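Aminoglycoside phosphotransferase (Mycobacterium smegmatis, PDB 6EF6) phosphorylates (S)-1-amino-2-propanol, acting as the aminopropanol kinase of the aminoacetone utilization microcompartment. Local coordinates at residues 200-214 and 338-351. Numbering follows the deposited sequence.
Sequences ETALLTRAQDLLHRK and SCALAERYLSSDGL
A single water joins the ammonium of Lys214 to the backbone carbonyl of Asp349: it accepts from Lys214 NZ at 2.9 Å and donates to Asp349 O at 2.8 Å, the lysine chain folding at its last two torsions (55° and 61°) to turn NZ toward it. Helix 325-347 finishes in a Schellman motif with Asp349, at positive phi, in the C-prime place, Gly350 N returning to Tyr345 O and Asp349 N to Leu346 O. Gly350 CA then lies over the rim of one face of the Tyr345 ring. That ring is a knob among Ala207, Leu210, Leu211 and Lys214; Tyr345 CE2 meets Leu210 CD2 at 3.8 Å. Tyr345 OH, 3.5 Å from Lys214 CD, shares a hydrogen bond with Ser305 OG of helix 303-320. Leu346 fills the next hole, its CD2 3.7 Å from Arg206 CG, the two side chains crossing nearly at right angles. The axes of 200-214 and 338-347 pass 8.8 Å apart at 45°, and alanines meet between them, Ala207 CB 3.7 Å from Ala342 CB. Farther along, Cys339 SG rests 3.5 Å from Glu200 CB. No direct hydrogen bond links the segments, so apolar interlocking carries this helix-helix packing, supplemented by one water bridge at the capped helix end.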
loop_
_atom_site.group_PDB
_atom_site.type_symbol
_atom_site.label_atom_id
_atom_site.label_comp_id
_atom_site.label_asym_id
_atom_site.label_seq_id
_atom_site.Cartn_x
_atom_site.Cartn_y
_atom_site.Cartn_z
ATOM N N GLU A 200 25.492 7.527 -7.149
ATOM C CA GLU A 200 24.227 6.843 -6.907
ATOM C C GLU A 200 23.267 7.036 -8.067
ATOM O O GLU A 200 22.585 6.097 -8.512
ATOM C CB GLU A 200 23.544 7.328 -5.633
ATOM C CG GLU A 200 24.367 7.182 -4.344
ATOM C CD GLU A 200 25.343 8.249 -4.062
ATOM O OE1 GLU A 200 25.670 9.092 -4.947
ATOM O OE2 GLU A 200 25.903 8.295 -2.955
ATOM N N THR A 201 23.191 8.264 -8.607
ATOM C CA THR A 201 22.256 8.503 -9.696
ATOM C C THR A 201 22.685 7.729 -10.935
ATOM O O THR A 201 21.841 7.238 -11.673
ATOM C CB THR A 201 22.163 9.982 -9.974
ATOM O OG1 THR A 201 21.697 10.711 -8.822
ATOM C CG2 THR A 201 21.198 10.236 -11.101
ATOM N N ALA A 202 23.966 7.531 -11.162
ATOM C CA ALA A 202 24.422 6.692 -12.269
ATOM C C ALA A 202 23.959 5.250 -12.103
ATOM O O ALA A 202 23.392 4.661 -13.037
ATOM C CB ALA A 202 25.930 6.796 -12.403
ATOM N N LEU A 203 24.237 4.627 -10.946
ATOM C CA LEU A 203 23.820 3.235 -10.710
ATOM C C LEU A 203 22.319 3.078 -10.793
ATOM O O LEU A 203 21.803 2.175 -11.453
ATOM C CB LEU A 203 24.292 2.771 -9.332
ATOM C CG LEU A 203 25.720 2.248 -9.269
ATOM C CD1 LEU A 203 26.123 2.073 -7.843
ATOM C CD2 LEU A 203 25.757 0.899 -9.937
ATOM N N LEU A 204 21.595 3.970 -10.149
ATOM C CA LEU A 204 20.160 3.850 -10.035
ATOM C C LEU A 204 19.498 4.132 -11.368
ATOM O O LEU A 204 18.494 3.511 -11.720
ATOM C CB LEU A 204 19.558 4.729 -8.936
ATOM C CG LEU A 204 20.041 4.357 -7.512
ATOM C CD1 LEU A 204 19.658 5.433 -6.539
ATOM C CD2 LEU A 204 19.504 3.038 -7.070
ATOM N N THR A 205 20.015 5.092 -12.174
ATOM C CA THR A 205 19.452 5.366 -13.496
ATOM C C THR A 205 19.687 4.205 -14.435
ATOM O O THR A 205 18.794 3.832 -15.189
ATOM C CB THR A 205 20.006 6.653 -14.119
ATOM O OG1 THR A 205 19.673 7.761 -13.296
ATOM C CG2 THR A 205 19.401 6.911 -15.539
ATOM N N ARG A 206 20.860 3.562 -14.383
ATOM C CA ARG A 206 21.088 2.436 -15.282
ATOM C C ARG A 206 20.139 1.302 -14.967
ATOM O O ARG A 206 19.578 0.689 -15.870
ATOM C CB ARG A 206 22.547 2.003 -15.133
ATOM C CG ARG A 206 23.041 1.081 -16.256
ATOM C CD ARG A 206 23.072 1.858 -17.573
ATOM N NE ARG A 206 23.783 1.165 -18.654
ATOM C CZ ARG A 206 23.397 1.177 -19.930
ATOM N NH1 ARG A 206 22.330 1.872 -20.303
ATOM N NH2 ARG A 206 24.102 0.536 -20.863
ATOM N N ALA A 207 19.951 1.007 -13.678
ATOM C CA ALA A 207 19.035 -0.048 -13.268
ATOM C C ALA A 207 17.604 0.348 -13.562
ATOM O O ALA A 207 16.825 -0.493 -14.055
ATOM C CB ALA A 207 19.222 -0.368 -11.778
ATOM N N GLN A 208 17.229 1.620 -13.338
ATOM C CA GLN A 208 15.894 2.105 -13.708
ATOM C C GLN A 208 15.620 1.896 -15.181
ATOM O O GLN A 208 14.497 1.540 -15.583
ATOM C CB GLN A 208 15.792 3.607 -13.407
ATOM C CG GLN A 208 14.487 4.222 -13.818
ATOM C CD GLN A 208 14.581 5.695 -13.929
ATOM O OE1 GLN A 208 14.058 6.437 -13.103
ATOM N NE2 GLN A 208 15.244 6.178 -14.962
ATOM N N ASP A 209 16.576 2.235 -16.036
ATOM C CA ASP A 209 16.357 2.134 -17.472
ATOM C C ASP A 209 16.218 0.675 -17.922
ATOM O O ASP A 209 15.419 0.373 -18.813
ATOM C CB ASP A 209 17.476 2.897 -18.214
ATOM C CG ASP A 209 17.392 4.404 -18.041
ATOM O OD1 ASP A 209 16.361 4.988 -17.616
ATOM O OD2 ASP A 209 18.401 5.022 -18.428
ATOM N N LEU A 210 16.963 -0.237 -17.304
ATOM C CA LEU A 210 16.788 -1.670 -17.549
ATOM C C LEU A 210 15.409 -2.117 -17.088
ATOM O O LEU A 210 14.695 -2.801 -17.839
ATOM C CB LEU A 210 17.911 -2.447 -16.821
ATOM C CG LEU A 210 17.745 -3.962 -16.950
ATOM C CD1 LEU A 210 17.697 -4.428 -18.394
ATOM C CD2 LEU A 210 18.881 -4.631 -16.182
ATOM N N LEU A 211 14.972 -1.683 -15.915
ATOM C CA LEU A 211 13.626 -1.963 -15.446
ATOM C C LEU A 211 12.585 -1.482 -16.427
ATOM O O LEU A 211 11.623 -2.194 -16.738
ATOM C CB LEU A 211 13.428 -1.300 -14.097
ATOM C CG LEU A 211 11.992 -1.190 -13.584
ATOM C CD1 LEU A 211 11.461 -2.570 -13.271
ATOM C CD2 LEU A 211 11.931 -0.336 -12.354
ATOM N N HIS A 212 12.746 -0.264 -16.967
ATOM C CA HIS A 212 11.796 0.277 -17.940
ATOM C C HIS A 212 11.700 -0.642 -19.149
ATOM O O HIS A 212 10.600 -0.966 -19.630
ATOM C CB HIS A 212 12.256 1.696 -18.356
ATOM C CG HIS A 212 11.208 2.506 -19.030
ATOM N ND1 HIS A 212 11.477 3.770 -19.517
ATOM C CD2 HIS A 212 9.928 2.251 -19.343
ATOM C CE1 HIS A 212 10.388 4.265 -20.065
ATOM N NE2 HIS A 212 9.431 3.361 -19.993
ATOM N N ARG A 213 12.843 -1.081 -19.679
ATOM C CA ARG A 213 12.844 -1.981 -20.830
ATOM C C ARG A 213 12.173 -3.312 -20.491
ATOM O O ARG A 213 11.432 -3.860 -21.305
ATOM C CB ARG A 213 14.277 -2.217 -21.328
ATOM C CG ARG A 213 14.929 -0.986 -21.960
ATOM C CD ARG A 213 16.466 -1.128 -22.030
ATOM N NE ARG A 213 16.934 -2.459 -22.397
ATOM C CZ ARG A 213 18.146 -2.936 -22.119
ATOM N NH1 ARG A 213 18.468 -4.164 -22.504
ATOM N NH2 ARG A 213 19.034 -2.195 -21.453
ATOM N N LYS A 214 12.377 -3.819 -19.296
ATOM C CA LYS A 214 11.752 -5.077 -18.905
ATOM C C LYS A 214 10.258 -4.916 -18.764
ATOM O O LYS A 214 9.502 -5.796 -19.183
ATOM C CB LYS A 214 12.377 -5.620 -17.625
ATOM C CG LYS A 214 13.806 -6.031 -17.863
ATOM C CD LYS A 214 14.406 -6.809 -16.756
ATOM C CE LYS A 214 13.640 -8.061 -16.349
ATOM N NZ LYS A 214 13.505 -9.073 -17.438
ATOM N N SER A 338 19.782 1.000 -1.864
ATOM C CA SER A 338 19.167 0.965 -3.185
ATOM C C SER A 338 20.240 0.735 -4.247
ATOM O O SER A 338 20.008 0.022 -5.242
ATOM C CB SER A 338 18.429 2.259 -3.460
ATOM O OG SER A 338 17.441 2.559 -2.479
ATOM N N CYS A 339 21.415 1.342 -4.071
ATOM C CA CYS A 339 22.520 1.154 -4.992
ATOM C C CYS A 339 23.045 -0.274 -4.970
ATOM O O CYS A 339 23.416 -0.819 -6.031
ATOM C CB CYS A 339 23.638 2.148 -4.694
ATOM S SG CYS A 339 23.215 3.849 -5.087
ATOM N N ALA A 340 23.149 -0.892 -3.789
ATOM C CA ALA A 340 23.548 -2.283 -3.699
ATOM C C ALA A 340 22.574 -3.169 -4.467
ATOM O O ALA A 340 23.009 -4.072 -5.209
ATOM C CB ALA A 340 23.699 -2.694 -2.234
ATOM N N LEU A 341 21.274 -2.928 -4.309
ATOM C CA LEU A 341 20.271 -3.666 -5.067
ATOM C C LEU A 341 20.427 -3.407 -6.563
ATOM O O LEU A 341 20.341 -4.347 -7.379
ATOM C CB LEU A 341 18.890 -3.276 -4.567
ATOM C CG LEU A 341 18.556 -3.768 -3.164
ATOM C CD1 LEU A 341 17.291 -3.111 -2.668
ATOM C CD2 LEU A 341 18.456 -5.308 -3.099
ATOM N N ALA A 342 20.646 -2.159 -6.966
ATOM C CA ALA A 342 20.810 -1.806 -8.371
ATOM C C ALA A 342 21.977 -2.563 -8.990
ATOM O O ALA A 342 21.871 -3.047 -10.126
ATOM C CB ALA A 342 20.979 -0.315 -8.510
ATOM N N GLU A 343 23.103 -2.686 -8.268
ATOM C CA GLU A 343 24.238 -3.393 -8.822
ATOM C C GLU A 343 23.916 -4.866 -9.054
ATOM O O GLU A 343 24.317 -5.455 -10.061
ATOM C CB GLU A 343 25.461 -3.225 -7.925
ATOM C CG GLU A 343 26.712 -3.855 -8.514
ATOM C CD GLU A 343 27.519 -4.556 -7.438
ATOM O OE1 GLU A 343 27.043 -5.587 -6.911
ATOM O OE2 GLU A 343 28.609 -4.056 -7.096
ATOM N N ARG A 344 23.200 -5.479 -8.104
ATOM C CA ARG A 344 22.797 -6.870 -8.258
ATOM C C ARG A 344 21.823 -7.030 -9.430
ATOM O O ARG A 344 21.933 -7.977 -10.219
ATOM C CB ARG A 344 22.177 -7.350 -6.945
ATOM C CG ARG A 344 23.266 -7.507 -5.877
ATOM C CD ARG A 344 22.753 -7.683 -4.456
ATOM N NE ARG A 344 23.781 -7.315 -3.474
ATOM C CZ ARG A 344 23.530 -6.858 -2.249
ATOM N NH1 ARG A 344 24.533 -6.543 -1.434
ATOM N NH2 ARG A 344 22.278 -6.704 -1.838
ATOM N N TYR A 345 20.893 -6.081 -9.581
ATOM C CA TYR A 345 19.930 -6.096 -10.683
ATOM C C TYR A 345 20.651 -6.008 -12.020
ATOM O O TYR A 345 20.409 -6.810 -12.932
ATOM C CB TYR A 345 18.972 -4.935 -10.473
ATOM C CG TYR A 345 17.764 -4.928 -11.372
ATOM C CD1 TYR A 345 16.710 -5.775 -11.178
ATOM C CD2 TYR A 345 17.662 -3.998 -12.418
ATOM C CE1 TYR A 345 15.592 -5.714 -11.976
ATOM C CE2 TYR A 345 16.597 -3.939 -13.228
ATOM C CZ TYR A 345 15.520 -4.800 -13.077
ATOM O OH TYR A 345 14.437 -4.719 -13.887
ATOM N N LEU A 346 21.616 -5.095 -12.124
ATOM C CA LEU A 346 22.337 -4.916 -13.375
ATOM C C LEU A 346 23.202 -6.112 -13.723
ATOM O O LEU A 346 23.243 -6.544 -14.885
ATOM C CB LEU A 346 23.200 -3.675 -13.280
ATOM C CG LEU A 346 22.438 -2.355 -13.331
ATOM C CD1 LEU A 346 23.368 -1.209 -12.953
ATOM C CD2 LEU A 346 21.897 -2.088 -14.714
ATOM N N SER A 347 23.879 -6.690 -12.716
ATOM C CA SER A 347 24.779 -7.810 -12.982
ATOM C C SER A 347 24.057 -9.095 -13.338
ATOM O O SER A 347 24.685 -9.995 -13.906
ATOM C CB SER A 347 25.745 -8.032 -11.812
ATOM O OG SER A 347 25.030 -8.477 -10.649
ATOM N N SER A 348 22.765 -9.185 -13.057
ATOM C CA SER A 348 21.968 -10.358 -13.404
ATOM C C SER A 348 21.006 -10.086 -14.551
ATOM O O SER A 348 20.120 -10.886 -14.801
ATOM C CB SER A 348 21.203 -10.814 -12.153
ATOM O OG SER A 348 20.232 -9.823 -11.825
ATOM N N ASP A 349 21.183 -8.977 -15.275
ATOM C CA ASP A 349 20.285 -8.621 -16.368
ATOM C C ASP A 349 18.841 -8.524 -15.892
ATOM O O ASP A 349 17.902 -8.845 -16.616
ATOM C CB ASP A 349 20.422 -9.571 -17.555
ATOM C CG ASP A 349 19.828 -9.001 -18.818
ATOM O OD1 ASP A 349 19.849 -7.763 -18.975
ATOM O OD2 ASP A 349 19.349 -9.786 -19.654
ATOM N N GLY A 350 18.665 -8.058 -14.686
ATOM C CA GLY A 350 17.374 -7.835 -14.097
ATOM C C GLY A 350 16.728 -9.028 -13.467
ATOM O O GLY A 350 15.564 -8.930 -13.076
ATOM N N LEU A 351 17.406 -10.166 -13.384
ATOM C CA LEU A 351 16.772 -11.382 -12.905
ATOM C C LEU A 351 16.946 -11.661 -11.416
ATOM O O LEU A 351 16.221 -12.531 -10.906
ATOM C CB LEU A 351 17.307 -12.583 -13.686
ATOM C CG LEU A 351 16.959 -12.545 -15.176
ATOM C CD1 LEU A 351 17.372 -13.858 -15.810
ATOM C CD2 LEU A 351 15.468 -12.262 -15.436
HETATM O O HOH W 1 16.072 -9.567 -18.577
#